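Local atomic coordinates of penicillin-binding protein (Bacillus halodurans, PDB entry 3TG9), a protein that probably binds beta-lactams and acts on cell-wall peptides as a penicillin-binding protein of the serine beta-lactamase family. Residues Ser17-Met22 against Val232-Met237; Val310-Asn315 against Tyr321-Ala326. All coordinates share one frame; numbering follows the deposited sequence.

Contact 1: residues Ser17-Met22 against Val232-Met237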
ATOM      1  N   SER B  17      15.863  -9.285  10.735  1.00 43.20           N
ATOM      2  CA  SER B  17      15.573  -7.868  10.592  1.00 40.35           C
ATOM      3  C   SER B  17      14.444  -7.477  11.537  1.00 35.54           C
ATOM      4  O   SER B  17      13.292  -7.886  11.354  1.00 35.93           O
ATOM      5  CB  SER B  17      15.191  -7.532   9.151  1.00 37.85           C
ATOM      6  OG  SER B  17      14.776  -6.178   9.046  1.00 36.36           O
ATOM      7  N   GLY B  18      14.784  -6.701  12.554  1.00 31.13           N
ATOM      8  CA  GLY B  18      13.806  -6.197  13.492  1.00 29.42           C
ATOM      9  C   GLY B  18      14.501  -5.635  14.716  1.00 37.21           C
ATOM     10  O   GLY B  18      15.633  -5.152  14.629  1.00 38.35           O
ATOM     11  N   THR B  19      13.817  -5.703  15.855  1.00 32.59           N
ATOM     12  CA  THR B  19      14.359  -5.256  17.132  1.00 38.12           C
ATOM     13  C   THR B  19      14.025  -6.255  18.245  1.00 39.96           C
ATOM     14  O   THR B  19      12.853  -6.576  18.475  1.00 37.90           O
ATOM     15  CB  THR B  19      13.803  -3.887  17.519  1.00 35.59           C
ATOM     16  OG1 THR B  19      14.263  -2.906  16.578  1.00 38.75           O
ATOM     17  CG2 THR B  19      14.256  -3.499  18.929  1.00 36.23           C
ATOM     18  N   ALA B  20      15.058  -6.749  18.925  1.00 39.20           N
ATOM     19  CA  ALA B  20      14.871  -7.622  20.086  1.00 37.84           C
ATOM     20  C   ALA B  20      15.179  -6.885  21.384  1.00 37.08           C
ATOM     21  O   ALA B  20      15.979  -5.951  21.399  1.00 39.97           O
ATOM     22  CB  ALA B  20      15.736  -8.870  19.963  1.00 37.72           C
ATOM     23  N   LEU B  21      14.537  -7.305  22.470  1.00 34.17           N
ATOM     24  CA  LEU B  21      14.761  -6.713  23.785  1.00 36.38           C
ATOM     25  C   LEU B  21      14.774  -7.792  24.872  1.00 41.52           C
ATOM     26  O   LEU B  21      14.032  -8.778  24.798  1.00 38.11           O
ATOM     27  CB  LEU B  21      13.692  -5.655  24.089  1.00 34.41           C
ATOM     28  CG  LEU B  21      13.602  -5.041  25.488  1.00 32.27           C
ATOM     29  CD1 LEU B  21      12.892  -3.714  25.435  1.00 33.50           C
ATOM     30  CD2 LEU B  21      12.883  -5.963  26.454  1.00 36.78           C
ATOM     31  N   MET B  22      15.623  -7.603  25.879  1.00 40.13           N
ATOM     32  CA  MET B  22      15.641  -8.489  27.051  1.00 44.93           C
ATOM     33  C   MET B  22      15.846  -7.697  28.331  1.00 42.74           C
ATOM     34  O   MET B  22      16.754  -6.879  28.420  1.00 42.49           O
ATOM     35  CB  MET B  22      16.747  -9.530  26.947  1.00 41.03           C
ATOM     36  CG  MET B  22      17.295  -9.913  28.304  1.00 51.04           C
ATOM     37  SD  MET B  22      18.839 -10.827  28.208  1.00 64.91           S
ATOM     38  CE  MET B  22      18.230 -12.500  28.071  1.00 54.41           C
ATOM     39  N   VAL B 232       3.855  -1.658  17.884  1.00 21.73           N
ATOM     40  CA  VAL B 232       4.535  -1.198  19.084  1.00 26.60           C
ATOM     41  C   VAL B 232       6.020  -1.153  18.797  1.00 26.66           C
ATOM     42  O   VAL B 232       6.474  -1.682  17.780  1.00 22.81           O
ATOM     43  CB  VAL B 232       4.323  -2.159  20.281  1.00 25.74           C
ATOM     44  CG1 VAL B 232       2.842  -2.310  20.604  1.00 26.41           C
ATOM     45  CG2 VAL B 232       4.958  -3.505  19.993  1.00 23.14           C
ATOM     46  N   THR B 233       6.765  -0.511  19.695  1.00 26.88           N
ATOM     47  CA  THR B 233       8.215  -0.638  19.749  1.00 29.11           C
ATOM     48  C   THR B 233       8.523  -1.717  20.784  1.00 31.16           C
ATOM     49  O   THR B 233       7.687  -2.000  21.643  1.00 28.68           O
ATOM     50  CB  THR B 233       8.870   0.662  20.233  1.00 31.08           C
ATOM     51  OG1 THR B 233       8.378   0.973  21.542  1.00 29.05           O
ATOM     52  CG2 THR B 233       8.557   1.823  19.286  1.00 28.15           C
ATOM     53  N   ALA B 234       9.713  -2.310  20.711  1.00 31.22           N
ATOM     54  CA  ALA B 234      10.110  -3.360  21.652  1.00 27.22           C
ATOM     55  C   ALA B 234       9.909  -2.923  23.095  1.00 30.43           C
ATOM     56  O   ALA B 234       9.385  -3.680  23.922  1.00 31.02           O
ATOM     57  CB  ALA B 234      11.564  -3.765  21.421  1.00 27.15           C
ATOM     58  N   GLU B 235      10.333  -1.699  23.397  1.00 26.47           N
ATOM     59  CA  GLU B 235      10.276  -1.191  24.759  1.00 29.64           C
ATOM     60  C   GLU B 235       8.860  -0.843  25.220  1.00 31.02           C
ATOM     61  O   GLU B 235       8.542  -0.994  26.392  1.00 31.45           O
ATOM     62  CB  GLU B 235      11.222  -0.001  24.949  1.00 30.98           C
ATOM     63  CG  GLU B 235      11.313   0.438  26.397  1.00 36.36           C
ATOM     64  CD  GLU B 235      12.435   1.432  26.648  1.00 47.35           C
ATOM     65  OE1 GLU B 235      13.000   1.960  25.660  1.00 46.60           O
ATOM     66  OE2 GLU B 235      12.741   1.684  27.839  1.00 47.23           O
ATOM     67  N   ASP B 236       8.007  -0.377  24.314  1.00 27.71           N
ATOM     68  CA  ASP B 236       6.589  -0.266  24.646  1.00 30.83           C
ATOM     69  C   ASP B 236       5.977  -1.658  24.954  1.00 29.07           C
ATOM     70  O   ASP B 236       5.042  -1.766  25.742  1.00 25.48           O
ATOM     71  CB  ASP B 236       5.804   0.427  23.524  1.00 31.35           C
ATOM     72  CG  ASP B 236       5.701   1.939  23.717  1.00 34.73           C
ATOM     73  OD1 ASP B 236       6.428   2.494  24.571  1.00 38.48           O
ATOM     74  OD2 ASP B 236       4.879   2.574  23.020  1.00 32.61           O
ATOM     75  N   MET B 237       6.483  -2.716  24.329  1.00 27.13           N
ATOM     76  CA  MET B 237       5.976  -4.050  24.665  1.00 30.61           C
ATOM     77  C   MET B 237       6.498  -4.441  26.041  1.00 31.63           C
ATOM     78  O   MET B 237       5.775  -5.018  26.854  1.00 32.73           O
ATOM     79  CB  MET B 237       6.357  -5.113  23.633  1.00 27.91           C
ATOM     80  CG  MET B 237       5.648  -6.459  23.880  1.00 24.89           C
ATOM     81  SD  MET B 237       3.852  -6.295  23.708  1.00 28.93           S
ATOM     82  CE  MET B 237       3.247  -7.724  24.628  1.00 28.01           C
TER

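Contact 2: residues Val310-Asn315 against Tyr321-Ala326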
ATOM      1  N   VAL B 310      11.154 -10.650  27.512  1.00 28.32           N
ATOM      2  CA  VAL B 310      11.765 -10.708  26.187  1.00 30.19           C
ATOM      3  C   VAL B 310      10.762 -10.189  25.149  1.00 31.56           C
ATOM      4  O   VAL B 310       9.559 -10.412  25.255  1.00 31.47           O
ATOM      5  CB  VAL B 310      12.249 -12.133  25.817  1.00 34.30           C
ATOM      6  CG1 VAL B 310      12.856 -12.154  24.416  1.00 32.44           C
ATOM      7  CG2 VAL B 310      13.262 -12.622  26.837  1.00 37.39           C
ATOM      8  N   VAL B 311      11.261  -9.444  24.176  1.00 32.92           N
ATOM      9  CA  VAL B 311      10.420  -8.936  23.104  1.00 32.57           C
ATOM     10  C   VAL B 311      11.199  -9.116  21.824  1.00 29.37           C
ATOM     11  O   VAL B 311      12.318  -8.631  21.712  1.00 37.66           O
ATOM     12  CB  VAL B 311      10.091  -7.442  23.277  1.00 29.84           C
ATOM     13  CG1 VAL B 311       9.179  -6.975  22.166  1.00 26.38           C
ATOM     14  CG2 VAL B 311       9.453  -7.182  24.638  1.00 24.66           C
ATOM     15  N   VAL B 312      10.634  -9.841  20.871  1.00 29.19           N
ATOM     16  CA  VAL B 312      11.240  -9.928  19.548  1.00 31.34           C
ATOM     17  C   VAL B 312      10.266  -9.430  18.482  1.00 27.91           C
ATOM     18  O   VAL B 312       9.249 -10.069  18.215  1.00 26.89           O
ATOM     19  CB  VAL B 312      11.718 -11.360  19.230  1.00 29.38           C
ATOM     20  CG1 VAL B 312      12.462 -11.390  17.916  1.00 27.26           C
ATOM     21  CG2 VAL B 312      12.617 -11.881  20.357  1.00 27.90           C
ATOM     22  N   CYS B 313      10.569  -8.269  17.901  1.00 33.90           N
ATOM     23  CA  CYS B 313       9.785  -7.717  16.799  1.00 27.18           C
ATOM     24  C   CYS B 313      10.564  -7.886  15.500  1.00 30.14           C
ATOM     25  O   CYS B 313      11.768  -7.660  15.466  1.00 34.35           O
ATOM     26  CB  CYS B 313       9.483  -6.241  17.040  1.00 27.81           C
ATOM     27  SG  CYS B 313       8.414  -5.882  18.447  1.00 24.05           S
ATOM     28  N   ALA B 314       9.892  -8.309  14.436  1.00 26.25           N
ATOM     29  CA  ALA B 314      10.554  -8.423  13.140  1.00 27.53           C
ATOM     30  C   ALA B 314       9.647  -8.003  11.988  1.00 29.45           C
ATOM     31  O   ALA B 314       8.456  -8.328  11.985  1.00 28.98           O
ATOM     32  CB  ALA B 314      11.060  -9.830  12.922  1.00 29.70           C
ATOM     33  N   ASN B 315      10.218  -7.286  11.016  1.00 28.66           N
ATOM     34  CA  ASN B 315       9.493  -6.925   9.797  1.00 29.72           C
ATOM     35  C   ASN B 315       9.816  -7.874   8.651  1.00 30.23           C
ATOM     36  O   ASN B 315       9.983  -7.458   7.513  1.00 30.74           O
ATOM     37  CB  ASN B 315       9.684  -5.440   9.408  1.00 27.25           C
ATOM     38  CG  ASN B 315      11.099  -5.114   8.910  1.00 34.13           C
ATOM     39  OD1 ASN B 315      12.099  -5.596   9.459  1.00 30.03           O
ATOM     40  ND2 ASN B 315      11.185  -4.263   7.870  1.00 27.82           N
ATOM     41  N   TYR B 321      11.096 -16.537  16.542  1.00 36.26           N
ATOM     42  CA  TYR B 321      11.068 -17.634  17.490  1.00 41.97           C
ATOM     43  C   TYR B 321      12.471 -18.128  17.818  1.00 43.06           C
ATOM     44  O   TYR B 321      12.834 -18.261  18.983  1.00 40.31           O
ATOM     45  CB  TYR B 321      10.251 -18.792  16.944  1.00 40.15           C
ATOM     46  CG  TYR B 321      10.383 -20.025  17.791  1.00 47.29           C
ATOM     47  CD1 TYR B 321      11.173 -21.092  17.382  1.00 51.29           C
ATOM     48  CD2 TYR B 321       9.736 -20.117  19.015  1.00 50.07           C
ATOM     49  CE1 TYR B 321      11.304 -22.221  18.162  1.00 51.58           C
ATOM     50  CE2 TYR B 321       9.857 -21.243  19.803  1.00 53.52           C
ATOM     51  CZ  TYR B 321      10.641 -22.292  19.371  1.00 56.62           C
ATOM     52  OH  TYR B 321      10.761 -23.420  20.153  1.00 67.61           O
ATOM     53  N   ASP B 322      13.250 -18.408  16.780  1.00 42.64           N
ATOM     54  CA  ASP B 322      14.623 -18.861  16.951  1.00 44.70           C
ATOM     55  C   ASP B 322      15.446 -17.847  17.729  1.00 41.94           C
ATOM     56  O   ASP B 322      16.313 -18.217  18.516  1.00 45.95           O
ATOM     57  CB  ASP B 322      15.268 -19.129  15.596  1.00 46.89           C
ATOM     58  CG  ASP B 322      14.468 -20.100  14.762  1.00 49.85           C
ATOM     59  OD1 ASP B 322      14.395 -21.286  15.145  1.00 46.23           O
ATOM     60  OD2 ASP B 322      13.907 -19.672  13.727  1.00 48.49           O
ATOM     61  N   VAL B 323      15.170 -16.567  17.514  1.00 43.25           N
ATOM     62  CA  VAL B 323      15.860 -15.518  18.259  1.00 40.44           C
ATOM     63  C   VAL B 323      15.348 -15.491  19.692  1.00 41.75           C
ATOM     64  O   VAL B 323      16.114 -15.258  20.630  1.00 40.54           O
ATOM     65  CB  VAL B 323      15.712 -14.137  17.580  1.00 39.30           C
ATOM     66  CG1 VAL B 323      16.146 -13.004  18.514  1.00 34.52           C
ATOM     67  CG2 VAL B 323      16.516 -14.106  16.294  1.00 40.19           C
ATOM     68  N   MET B 324      14.057 -15.757  19.864  1.00 38.32           N
ATOM     69  CA  MET B 324      13.473 -15.808  21.200  1.00 40.62           C
ATOM     70  C   MET B 324      14.053 -16.954  22.042  1.00 42.48           C
ATOM     71  O   MET B 324      14.372 -16.768  23.216  1.00 37.77           O
ATOM     72  CB  MET B 324      11.952 -15.924  21.129  1.00 36.46           C
ATOM     73  CG  MET B 324      11.328 -16.568  22.369  1.00 42.58           C
ATOM     74  SD  MET B 324      10.142 -15.462  23.151  1.00 49.51           S
ATOM     75  CE  MET B 324       8.822 -16.606  23.511  1.00 32.01           C
ATOM     76  N   ALA B 325      14.179 -18.132  21.437  1.00 39.17           N
ATOM     77  CA  ALA B 325      14.780 -19.279  22.112  1.00 44.51           C
ATOM     78  C   ALA B 325      16.226 -18.981  22.519  1.00 46.97           C
ATOM     79  O   ALA B 325      16.637 -19.283  23.637  1.00 46.50           O
ATOM     80  CB  ALA B 325      14.715 -20.512  21.224  1.00 42.16           C
ATOM     81  N   ALA B 326      16.987 -18.380  21.606  1.00 47.84           N
ATOM     82  CA  ALA B 326      18.377 -18.014  21.873  1.00 44.26           C
ATOM     83  C   ALA B 326      18.493 -17.103  23.079  1.00 43.69           C
ATOM     84  O   ALA B 326      19.461 -17.188  23.835  1.00 47.89           O
ATOM     85  CB  ALA B 326      19.002 -17.356  20.661  1.00 44.34           C
TER

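Contact 1: residues Ser17-Met22 against Val232-Met237
Strand 18-24 passes the first turn of helix 234-245 with Leu-21 and Ala-234 facing each other, their CA atoms 6.1 Å apart, and no hydrogen bond joins the two segments. The contact is small and apolar. Ala-234, the first helical residue, points its methyl group at the strand. Ala-234 CB sits between two strand side chains, 3.7 Å from Thr-19 CG2 and 3.9 Å from Leu-21 CB. Thr-19 and Leu-21 are two positions apart, so both lie on the same face of the strand, while Ala-20 between them points to the other face.

Thr-19 divides its branches by polarity. CG2 is anti to the backbone N and meets the alanine methyl. OG1 lies beside the backbone N and hydrogen-bonds to Ser-33 OG and Glu-46 O. Leu-21 reaches further along the helix. Leu-21 CG is also anti to the backbone N (chi1 171°), and Leu-21 CD1 comes up to the backbone at 3.7 Å from Glu-235 CA and 3.8 Å from Ala-234 O. The same methyl lies alongside the base of the glutamate side chain. Beyond CG the glutamate chain is extended, and its carboxylate makes a weak, long ion pair with Lys-239.

The helix start is capped within its own segment. Thr-233 is the N-cap, and its OG1 accepts from Asp-236 N at 3.1 Å with an N-H...O angle of 158°. Ala-234 follows directly as the first residue of the helix.

Ile-31 of strand 30-34 touches Thr-19, Leu-21 and Glu-235. Val-311 of strand 308-314 touches Leu-21, Ala-234 and Met-237. Helix 234-245 thus packs on one face of the antiparallel sheet, while Ala-20 and Met-22 reach helix 320-330.

Contact 2: residues Val310-Asn315 against Tyr321-Ala326
Val-312 and Val-323 each hold CG1 anti to the backbone N (chi1 -174° and 167°), and this turns the two CG1 methyls to each other at 4.1 Å. In Val-312 the second branch, CG2, lies beside the backbone N. Val-312 CG2 meets the helix 4.1 Å from Met-324 CA and 4.2 Å from Met-324 CB. The strand valine therefore presses with both branches on two consecutive helical residues. Val-323 CG1 is also 4.1 Å from Val-312 CG2, so one methyl of the helix faces both methyls of the strand.

Met-324 serves a second strand position. Its chain is bent at chi2 and chi3, and Met-324 SD comes to 4.5 Å from Val-310 CG1, a looser approach. Val-310 and Val-312 point to the same face of the strand, and Val-311 points to the other. All four touching residues are buried, and the contact has no hydrogen bond across it.

Strand 310-314 and helix 321-326 run nearly antiparallel, at 157°, with their axes 8.6 Å apart at closest. They are joined by a short connection, so the chain doubles back to lay its last helix on the sheet. Helix 7-13 packs beside it, with Ile-10 and Met-11 against Val-323. Met-324 reaches Lys-286 of strand 284-293, and strand 296-303 pairs with 308-314 through backbone bonds.

Contacts 1 and 2 meet in one sheet, where strands 18-24 and 308-314 are antiparallel neighbours, and their centres are about 9 Å apart. Leu-21 N probably donates a hydrogen bond to Val-311 O at 2.7 Å. At the strand end, Ser-17 OG and Asn-315 OD1 lie 2.8 Å apart, probably hydrogen-bonded. Val-311 CG2 also packs on Ala-234 O at 3.6 Å. The helices of the two contacts cover opposite faces of this sheet, giving the helix-sheet-helix layering of the penicillin-recognising fold. Neither contact includes the probable SxxK residues Ser-55 and Lys-58 or the associated Tyr-152.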